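Local coordinates for protein type III effector NopAA (Sinorhizobium fredii USDA 257, PDB 6SDU) that hydrolyses xyloglucan as a glycoside hydrolase family 12 effector of the type III secretion system, and here holds cellobiose in its cleft, at residues G46-S51 against I70-H75. Sequence-based numbering, arbitrary orientation.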
ATOM      1  N   GLY A  46     -10.414   8.124  14.372  1.00 40.99           N
ATOM      2  CA  GLY A  46     -10.581   7.237  15.490  1.00 32.90           C
ATOM      3  C   GLY A  46      -9.252   6.852  16.086  1.00 31.43           C
ATOM      4  O   GLY A  46      -8.188   7.111  15.519  1.00 31.38           O
ATOM      5  N   PRO A  47      -9.290   6.212  17.248  1.00 27.92           N
ATOM      6  CA  PRO A  47      -8.035   5.809  17.894  1.00 32.78           C
ATOM      7  C   PRO A  47      -7.275   4.832  17.018  1.00 31.18           C
ATOM      8  O   PRO A  47      -7.867   4.019  16.302  1.00 29.44           O
ATOM      9  CB  PRO A  47      -8.496   5.154  19.205  1.00 28.92           C
ATOM     10  CG  PRO A  47      -9.969   4.917  19.038  1.00 28.50           C
ATOM     11  CD  PRO A  47     -10.474   5.922  18.072  1.00 25.89           C
ATOM     12  N   GLN A  48      -5.949   4.932  17.068  1.00 24.50           N
ATOM     13  CA  GLN A  48      -5.099   4.043  16.294  1.00 30.93           C
ATOM     14  C   GLN A  48      -3.772   3.912  17.009  1.00 31.64           C
ATOM     15  O   GLN A  48      -3.120   4.931  17.259  1.00 30.14           O
ATOM     16  CB  GLN A  48      -4.870   4.587  14.885  1.00 32.46           C
ATOM     17  CG  GLN A  48      -4.023   3.689  14.033  1.00 27.65           C
ATOM     18  CD  GLN A  48      -3.961   4.128  12.589  1.00 32.31           C
ATOM     19  OE1 GLN A  48      -4.894   3.908  11.809  1.00 32.88           O
ATOM     20  NE2 GLN A  48      -2.837   4.718  12.210  1.00 28.36           N
ATOM     21  N   THR A  49      -3.308   2.672  17.197  1.00 28.08           N
ATOM     22  CA  THR A  49      -2.049   2.420  17.897  1.00 27.02           C
ATOM     23  C   THR A  49      -1.196   1.463  17.077  1.00 29.95           C
ATOM     24  O   THR A  49      -1.597   0.322  16.803  1.00 28.93           O
ATOM     25  CB  THR A  49      -2.312   1.844  19.299  1.00 30.79           C
ATOM     26  OG1 THR A  49      -2.990   2.820  20.100  1.00 30.85           O
ATOM     27  CG2 THR A  49      -1.006   1.400  19.996  1.00 26.14           C
ATOM     28  N   ILE A  50      -0.009   1.920  16.727  1.00 22.37           N
ATOM     29  CA  ILE A  50       0.978   1.121  16.013  1.00 26.92           C
ATOM     30  C   ILE A  50       2.031   0.665  17.020  1.00 26.72           C
ATOM     31  O   ILE A  50       2.388   1.409  17.945  1.00 26.29           O
ATOM     32  CB  ILE A  50       1.583   1.950  14.858  1.00 29.09           C
ATOM     33  CG1 ILE A  50       2.439   1.093  13.917  1.00 28.85           C
ATOM     34  CG2 ILE A  50       2.336   3.160  15.406  1.00 36.23           C
ATOM     35  CD1 ILE A  50       2.867   1.861  12.664  1.00 31.71           C
ATOM     36  N   SER A  51       2.464  -0.590  16.906  1.00 26.61           N
ATOM     37  CA  SER A  51       3.543  -1.115  17.737  1.00 27.56           C
ATOM     38  C   SER A  51       4.529  -1.836  16.839  1.00 34.24           C
ATOM     39  O   SER A  51       4.124  -2.491  15.869  1.00 32.25           O
ATOM     40  CB  SER A  51       3.044  -2.049  18.858  1.00 27.59           C
ATOM     41  OG  SER A  51       2.625  -3.293  18.331  1.00 39.16           O
ATOM     42  N   ILE A  70     -10.777   7.544   3.104  1.00 26.43           N
ATOM     43  CA  ILE A  70      -9.663   6.929   3.822  1.00 27.14           C
ATOM     44  C   ILE A  70      -9.291   7.784   5.029  1.00 32.23           C
ATOM     45  O   ILE A  70      -9.112   9.004   4.911  1.00 27.86           O
ATOM     46  CB  ILE A  70      -8.475   6.735   2.862  1.00 25.29           C
ATOM     47  CG1 ILE A  70      -8.835   5.666   1.844  1.00 32.59           C
ATOM     48  CG2 ILE A  70      -7.207   6.289   3.568  1.00 20.09           C
ATOM     49  CD1 ILE A  70      -7.874   5.627   0.769  1.00 42.26           C
ATOM     50  N   LYS A  71      -9.189   7.154   6.206  1.00 28.54           N
ATOM     51  CA  LYS A  71      -8.851   7.882   7.427  1.00 19.96           C
ATOM     52  C   LYS A  71      -7.379   7.798   7.783  1.00 33.09           C
ATOM     53  O   LYS A  71      -6.851   8.735   8.389  1.00 27.41           O
ATOM     54  CB  LYS A  71      -9.652   7.372   8.644  1.00 24.19           C
ATOM     55  CG  LYS A  71     -11.125   7.126   8.401  1.00 25.85           C
ATOM     56  CD  LYS A  71     -11.810   8.385   7.941  1.00 30.25           C
ATOM     57  CE  LYS A  71     -13.313   8.179   7.934  1.00 30.11           C
ATOM     58  NZ  LYS A  71     -13.775   7.015   7.097  1.00 22.05           N
ATOM     59  N   SER A  72      -6.701   6.705   7.428  1.00 27.59           N
ATOM     60  CA  SER A  72      -5.360   6.488   7.925  1.00 20.93           C
ATOM     61  C   SER A  72      -4.590   5.563   6.993  1.00 29.25           C
ATOM     62  O   SER A  72      -5.171   4.802   6.210  1.00 25.01           O
ATOM     63  CB  SER A  72      -5.428   5.902   9.334  1.00 29.16           C
ATOM     64  OG  SER A  72      -5.998   4.596   9.287  1.00 37.87           O
ATOM     65  N   TYR A  73      -3.268   5.658   7.067  1.00 30.10           N
ATOM     66  CA  TYR A  73      -2.370   4.727   6.385  1.00 34.09           C
ATOM     67  C   TYR A  73      -1.185   4.440   7.291  1.00 33.64           C
ATOM     68  O   TYR A  73      -0.076   4.942   7.062  1.00 34.31           O
ATOM     69  CB  TYR A  73      -1.911   5.273   5.029  1.00 32.49           C
ATOM     70  CG  TYR A  73      -1.040   4.304   4.201  1.00 35.34           C
ATOM     71  CD1 TYR A  73      -1.472   3.011   3.903  1.00 30.55           C
ATOM     72  CD2 TYR A  73       0.204   4.702   3.707  1.00 38.57           C
ATOM     73  CE1 TYR A  73      -0.686   2.135   3.141  1.00 31.34           C
ATOM     74  CE2 TYR A  73       1.005   3.838   2.944  1.00 38.22           C
ATOM     75  CZ  TYR A  73       0.562   2.560   2.665  1.00 41.06           C
ATOM     76  OH  TYR A  73       1.368   1.704   1.920  1.00 31.42           O
ATOM     77  N   PRO A  74      -1.393   3.665   8.362  1.00 28.58           N
ATOM     78  CA  PRO A  74      -0.242   3.169   9.137  1.00 29.93           C
ATOM     79  C   PRO A  74       0.666   2.340   8.239  1.00 29.10           C
ATOM     80  O   PRO A  74       0.205   1.450   7.512  1.00 25.01           O
ATOM     81  CB  PRO A  74      -0.884   2.296  10.220  1.00 27.17           C
ATOM     82  CG  PRO A  74      -2.243   1.955   9.692  1.00 28.11           C
ATOM     83  CD  PRO A  74      -2.670   3.167   8.898  1.00 25.21           C
ATOM     84  N   HIS A  75       1.961   2.632   8.269  1.00 29.95           N
ATOM     85  CA  HIS A  75       2.797   1.922   7.311  1.00 30.36           C
ATOM     86  C   HIS A  75       4.238   1.900   7.765  1.00 31.21           C
ATOM     87  O   HIS A  75       4.670   2.696   8.597  1.00 27.40           O
ATOM     88  CB  HIS A  75       2.705   2.539   5.924  1.00 28.19           C
ATOM     89  CG  HIS A  75       3.329   3.896   5.832  1.00 32.87           C
ATOM     90  ND1 HIS A  75       2.654   5.045   6.182  1.00 30.10           N
ATOM     91  CD2 HIS A  75       4.551   4.291   5.406  1.00 25.02           C
ATOM     92  CE1 HIS A  75       3.434   6.091   5.980  1.00 24.40           C
ATOM     93  NE2 HIS A  75       4.596   5.660   5.524  1.00 33.68           N
TER
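Gln48 carries most of this contact, reaching from strand 48-51 to Ser72 and Pro74 on strand 72-75, which belongs to the other sheet of the family 12 β-sandwich. The two short segments run nearly parallel, 12° apart, with their axes 8.9 Å from each other, so side chains and not backbone bonds span the gap. In Gln48, CG stands anti to the backbone N (chi1 -179°) and the next bond keeps that line, carrying the amide to the facing sheet. There Ser72 OG, turned toward Gln48 by its chi1 of 66°, donates to Gln48 OE1 at 2.8 Å, lying in the carbonyl plane on a lone pair, with a C=O...donor angle of 144°. The other end of the amide, Gln48 NE2, lies against the Pro74 ring, 3.7 Å from both Pro74 CB and Pro74 CD, the two side chains crossing at a slant. This nitrogen bonds to Asn38 OD1 of strand 34-40, while Gln48 OE1 also pairs with Ser62 OG. Two residues on, Ile50 points the same way; its CD1 makes a looser apolar contact with Pro74 CB at 4.5 Å. Val60 and Val216 touch Pro74 from strands 57-62 and 208-218, one from each sheet. On the far side of strand 72-75, His75 ND1 donates to Tyr73 O at 2.9 Å, and His75 CB lies over one face of the Tyr73 ring, near its rim. Ile70, at the start of segment 70-75, touches the bound sugar. The buried Gln48 amide thus has partners at both ends, which fix its rotation: Ser72 and Asn38 link the two sheets by directional bonds, while Ser62 is a neighbour within Gln48's own sheet.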